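Aldehyde dehydrogenase family protein (Pseudomonas syringae pv. tomato, PDB 5IUW) probably oxidises aldehydes to carboxylic acids with NAD(P)+ as cofactor, and binds indole-3-acetate in its active site. Local coordinates at residues Asp363-Val368 with Met395-Glu400; Gly118-Gly123 with Pro170-Cys175. All blocks are in the same frame, centred on the assembly; numbering follows the deposited sequence.

Interaction 1: residues Asp363-Val368 with Met395-Glu400; sequences DGARLV and MRIAQE
This contact fastens the turn after helix 347-362 to the start of the short helix 396-399, on the surface of the domain built on the sheet that holds strand 366-369. The turn is a Schellman motif, with Gly-364 at positive phi. Asp-363, just before that glycine, turns its carboxylate to the first residue of the other helix. OD2 of Asp-363 accepts the backbone N of Arg-396 at 3.1 Å, met nearly along its C-O axis. The same oxygen takes NE of Arg-396 at 3.2 Å on its syn lone pair, in a nearly straight bond of 175°. The salt bridge is completed by NH2 of Arg-396 and OD1 of Asp-363, 2.9 Å apart. The guanidinium is therefore gripped side-on, one nitrogen to each oxygen, and the two planes are 26° apart. OD2 lies in the guanidinium plane, OD1 tilted out of it. The bend at chi3 of Arg-396 (-60°) folds its chain back to the carboxylate. The negative charge also lies at the N-terminal end of a helix, which probably adds to the attraction.

Met-395, the N-cap residue, reaches across to the turn with an extended chain. Its CE ends 3.5 Å from the carbonyl O of Asp-363. Ala-365 forms the apolar side of the contact and also packs on Phe-388 and Val-391. Its CB lies 4.3 Å from SD of Met-395 and 4.2 Å from CD1 of Ile-397.

Interaction 2: residues Gly118-Gly123 with Pro170-Cys175; sequences GVDIPG and PLMMAC. With IAC (1H-indol-3-ylacetic acid), chain D.
Met-172 reaches across to helix 113-134 and lays its end over the backbone of Val-119 and Asp-120. CG stands anti to the backbone N (chi1 -160°), and a bend at chi3 turns CE in against the turn. CE of Met-172 is 3.6 Å from CA of Asp-120 and equally near O of Val-119, which also accepts the backbone N of Gly-123. C of Gly-123 is 3.9 Å from CG of Met-172. The side chains of Asp-120 and Met-172 run at about a right angle. OD2 of Asp-120 has its salt bridge with Lys-111.

Helix 170-183 is the helix of a beta-alpha-beta crossover between the parallel strands 149-164 and 187-191. The two helix segments run nearly the same way, 27° apart, with axes 8.1 Å from each other. On one flank Ile-121 and Leu-171 cross obliquely, CD1 of Ile-121 3.5 Å from CD2 of Leu-171, tighter than usual carbon packing.

On the other flank lies bound indole-3-acetate. SD of Met-172 stands off the ring plane, outside its rim, 3.8 Å from C2. CG1 of Val-119 meets the edge in plane, equally near C3. Met-173, which also touches NAD, has CE 3.7 Å from C17.

In the fold
The two contacts come in series along the chain, and interaction 2 closes before interaction 1 opens. Their centres are 32 Å apart and their nearest atoms about 19 Å, so they do not touch. They lie beside different sheets: interaction 2 by the sheet of strands 149-164 and 187-191, interaction 1 by that of strands 366-369 and 382-389. Interaction 2 is buried and lines the indole-3-acetate pocket directly. Interaction 1 lies at the surface; its centre is about 26 Å from the centre of the chain. It does not touch the ligand. Its helix 396-399 lies just before Glu-401, which binds NAD(+), and the side chains of Ile-397 and Glu-401 are about 10 Å apart.

Interaction 1: residues Asp363-Val368 with Met395-Glu400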
# COMPACT_ATOMS: atom_id res chain seq x y z
N ASP A 363 4.03 -48.14 17.31
CA ASP A 363 4.67 -47.13 18.15
C ASP A 363 3.96 -46.91 19.49
O ASP A 363 4.43 -46.13 20.32
CB ASP A 363 4.76 -45.81 17.40
CG ASP A 363 5.63 -45.90 16.17
OD1 ASP A 363 6.19 -46.99 15.90
OD2 ASP A 363 5.75 -44.87 15.47
N GLY A 364 2.84 -47.59 19.70
CA GLY A 364 2.22 -47.61 21.02
C GLY A 364 1.00 -46.73 21.26
O GLY A 364 0.57 -46.59 22.40
N ALA A 365 0.44 -46.15 20.20
CA ALA A 365 -0.79 -45.38 20.33
C ALA A 365 -1.99 -46.30 20.53
O ALA A 365 -1.91 -47.51 20.29
CB ALA A 365 -0.99 -44.51 19.10
N ARG A 366 -3.12 -45.73 20.95
CA ARG A 366 -4.33 -46.50 21.21
C ARG A 366 -5.39 -46.21 20.16
O ARG A 366 -5.91 -45.10 20.08
CB ARG A 366 -4.88 -46.19 22.61
CG ARG A 366 -6.05 -47.07 23.04
CD ARG A 366 -6.55 -46.73 24.44
NE ARG A 366 -7.81 -45.97 24.42
CZ ARG A 366 -7.98 -44.77 24.96
NH1 ARG A 366 -6.98 -44.18 25.59
NH2 ARG A 366 -9.16 -44.17 24.88
N LEU A 367 -5.70 -47.21 19.34
CA LEU A 367 -6.78 -47.08 18.36
C LEU A 367 -8.14 -46.89 19.05
O LEU A 367 -8.55 -47.74 19.84
CB LEU A 367 -6.83 -48.31 17.45
CG LEU A 367 -7.90 -48.31 16.35
CD1 LEU A 367 -7.62 -47.20 15.37
CD2 LEU A 367 -7.97 -49.65 15.63
N VAL A 368 -8.83 -45.79 18.76
CA VAL A 368 -10.14 -45.60 19.37
C VAL A 368 -11.26 -45.45 18.35
O VAL A 368 -12.42 -45.32 18.74
CB VAL A 368 -10.15 -44.37 20.30
CG1 VAL A 368 -9.17 -44.56 21.46
CG2 VAL A 368 -9.83 -43.10 19.53
N MET A 395 6.27 -39.95 17.91
CA MET A 395 5.82 -41.11 17.13
C MET A 395 5.75 -40.80 15.64
O MET A 395 5.58 -39.64 15.24
CB MET A 395 4.46 -41.58 17.62
CG MET A 395 4.44 -42.07 19.04
SD MET A 395 2.76 -42.48 19.53
CE MET A 395 3.00 -43.05 21.20
N ARG A 396 5.89 -41.83 14.82
CA ARG A 396 5.87 -41.68 13.37
C ARG A 396 4.56 -41.06 12.87
O ARG A 396 4.58 -40.20 11.98
CB ARG A 396 6.09 -43.03 12.67
CG ARG A 396 7.56 -43.44 12.55
CD ARG A 396 7.73 -44.84 11.93
NE ARG A 396 7.09 -45.89 12.72
CZ ARG A 396 7.03 -47.18 12.37
NH1 ARG A 396 7.55 -47.59 11.23
NH2 ARG A 396 6.43 -48.05 13.17
N ILE A 397 3.43 -41.49 13.42
CA ILE A 397 2.16 -40.96 12.94
C ILE A 397 1.99 -39.49 13.36
O ILE A 397 1.14 -38.80 12.83
CB ILE A 397 0.94 -41.80 13.44
CG1 ILE A 397 0.91 -41.91 14.96
CG2 ILE A 397 0.95 -43.19 12.80
CD1 ILE A 397 -0.41 -42.43 15.49
N ALA A 398 2.80 -39.01 14.30
CA ALA A 398 2.72 -37.60 14.69
C ALA A 398 3.71 -36.73 13.92
O ALA A 398 3.49 -35.53 13.77
CB ALA A 398 2.93 -37.43 16.18
N GLN A 399 4.78 -37.34 13.42
CA GLN A 399 5.82 -36.58 12.71
C GLN A 399 5.63 -36.57 11.20
O GLN A 399 5.95 -35.58 10.56
CB GLN A 399 7.21 -37.13 13.04
CG GLN A 399 7.77 -36.68 14.38
CD GLN A 399 8.04 -35.18 14.44
OE1 GLN A 399 8.58 -34.59 13.51
NE2 GLN A 399 7.65 -34.56 15.55
N GLU A 400 5.13 -37.66 10.63
CA GLU A 400 5.12 -37.83 9.18
C GLU A 400 3.74 -37.61 8.58
O GLU A 400 2.75 -38.11 9.10
CB GLU A 400 5.63 -39.23 8.80
CG GLU A 400 7.00 -39.54 9.38
CD GLU A 400 7.49 -40.95 9.07
OE1 GLU A 400 6.87 -41.65 8.24
OE2 GLU A 400 8.50 -41.36 9.68

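Interaction 2: residues Gly118-Gly123 with Pro170-Cys175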
# COMPACT_ATOMS: atom_id res chain seq x y z
N GLY A 118 -19.63 -28.82 -5.36
CA GLY A 118 -19.87 -27.77 -4.40
C GLY A 118 -18.62 -27.04 -3.92
O GLY A 118 -18.70 -25.91 -3.46
N VAL A 119 -17.47 -27.68 -4.03
CA VAL A 119 -16.24 -27.09 -3.50
C VAL A 119 -15.19 -26.81 -4.57
O VAL A 119 -14.74 -25.67 -4.73
CB VAL A 119 -15.63 -27.97 -2.39
CG1 VAL A 119 -14.29 -27.43 -1.94
CG2 VAL A 119 -16.59 -28.06 -1.21
N ASP A 120 -14.80 -27.84 -5.31
CA ASP A 120 -13.69 -27.72 -6.26
C ASP A 120 -13.95 -26.80 -7.45
O ASP A 120 -13.15 -25.90 -7.72
CB ASP A 120 -13.30 -29.10 -6.78
CG ASP A 120 -12.68 -29.96 -5.72
OD1 ASP A 120 -13.42 -30.42 -4.82
OD2 ASP A 120 -11.45 -30.17 -5.77
N ILE A 121 -15.03 -27.03 -8.17
CA ILE A 121 -15.33 -26.23 -9.35
C ILE A 121 -15.59 -24.76 -8.96
O ILE A 121 -14.99 -23.87 -9.55
CB ILE A 121 -16.55 -26.79 -10.16
CG1 ILE A 121 -16.34 -28.24 -10.60
CG2 ILE A 121 -16.89 -25.87 -11.32
CD1 ILE A 121 -14.95 -28.65 -10.98
N PRO A 122 -16.48 -24.50 -7.98
CA PRO A 122 -16.63 -23.09 -7.59
C PRO A 122 -15.34 -22.48 -7.06
O PRO A 122 -15.08 -21.31 -7.33
CB PRO A 122 -17.70 -23.14 -6.49
CG PRO A 122 -18.50 -24.38 -6.81
CD PRO A 122 -17.48 -25.36 -7.30
N GLY A 123 -14.55 -23.25 -6.33
CA GLY A 123 -13.28 -22.78 -5.81
C GLY A 123 -12.31 -22.40 -6.92
O GLY A 123 -11.60 -21.40 -6.82
N PRO A 170 -7.39 -31.28 -8.13
CA PRO A 170 -6.79 -31.10 -9.46
C PRO A 170 -7.13 -29.74 -10.09
O PRO A 170 -6.23 -28.99 -10.46
CB PRO A 170 -7.40 -32.24 -10.29
CG PRO A 170 -7.87 -33.24 -9.29
CD PRO A 170 -8.27 -32.46 -8.07
N LEU A 171 -8.41 -29.44 -10.22
CA LEU A 171 -8.80 -28.21 -10.88
C LEU A 171 -8.53 -26.98 -10.01
O LEU A 171 -8.05 -25.96 -10.50
CB LEU A 171 -10.27 -28.25 -11.29
CG LEU A 171 -10.76 -26.99 -12.02
CD1 LEU A 171 -9.89 -26.68 -13.23
CD2 LEU A 171 -12.18 -27.14 -12.44
N MET A 172 -8.85 -27.08 -8.73
CA MET A 172 -8.69 -25.94 -7.85
C MET A 172 -7.21 -25.53 -7.72
O MET A 172 -6.91 -24.34 -7.76
CB MET A 172 -9.28 -26.23 -6.47
CG MET A 172 -9.58 -24.96 -5.69
SD MET A 172 -9.90 -25.26 -3.95
CE MET A 172 -11.28 -26.37 -4.03
N MET A 173 -6.31 -26.50 -7.59
CA MET A 173 -4.88 -26.18 -7.45
C MET A 173 -4.34 -25.59 -8.75
O MET A 173 -3.51 -24.70 -8.71
CB MET A 173 -4.04 -27.41 -7.06
CG MET A 173 -4.21 -27.88 -5.61
SD MET A 173 -3.92 -26.56 -4.43
CE MET A 173 -5.59 -26.07 -4.00
N ALA A 174 -4.81 -26.08 -9.89
CA ALA A 174 -4.40 -25.50 -11.15
C ALA A 174 -4.88 -24.04 -11.26
O ALA A 174 -4.16 -23.19 -11.75
CB ALA A 174 -4.92 -26.31 -12.32
N CYS A 175 -6.09 -23.76 -10.79
CA CYS A 175 -6.63 -22.41 -10.91
C CYS A 175 -5.93 -21.44 -9.96
O CYS A 175 -5.80 -20.27 -10.27
CB CYS A 175 -8.13 -22.41 -10.65
SG CYS A 175 -9.05 -23.17 -12.01
C IAC D . -8.93 -25.55 1.33
C1 IAC D . -8.64 -26.40 0.30
C2 IAC D . -9.68 -26.91 -0.53
C3 IAC D . -10.99 -26.54 -0.27
C4 IAC D . -11.29 -25.67 0.78
C5 IAC D . -10.27 -25.18 1.58
C7 IAC D . -7.26 -26.59 0.28
C8 IAC D . -6.70 -25.86 1.30
C17 IAC D . -6.55 -27.46 -0.72
C18 IAC D . -5.16 -27.79 -0.23
N IAC D . -7.71 -25.22 1.95
O2 IAC D . -4.90 -28.94 0.23
O3 IAC D . -4.28 -26.90 -0.33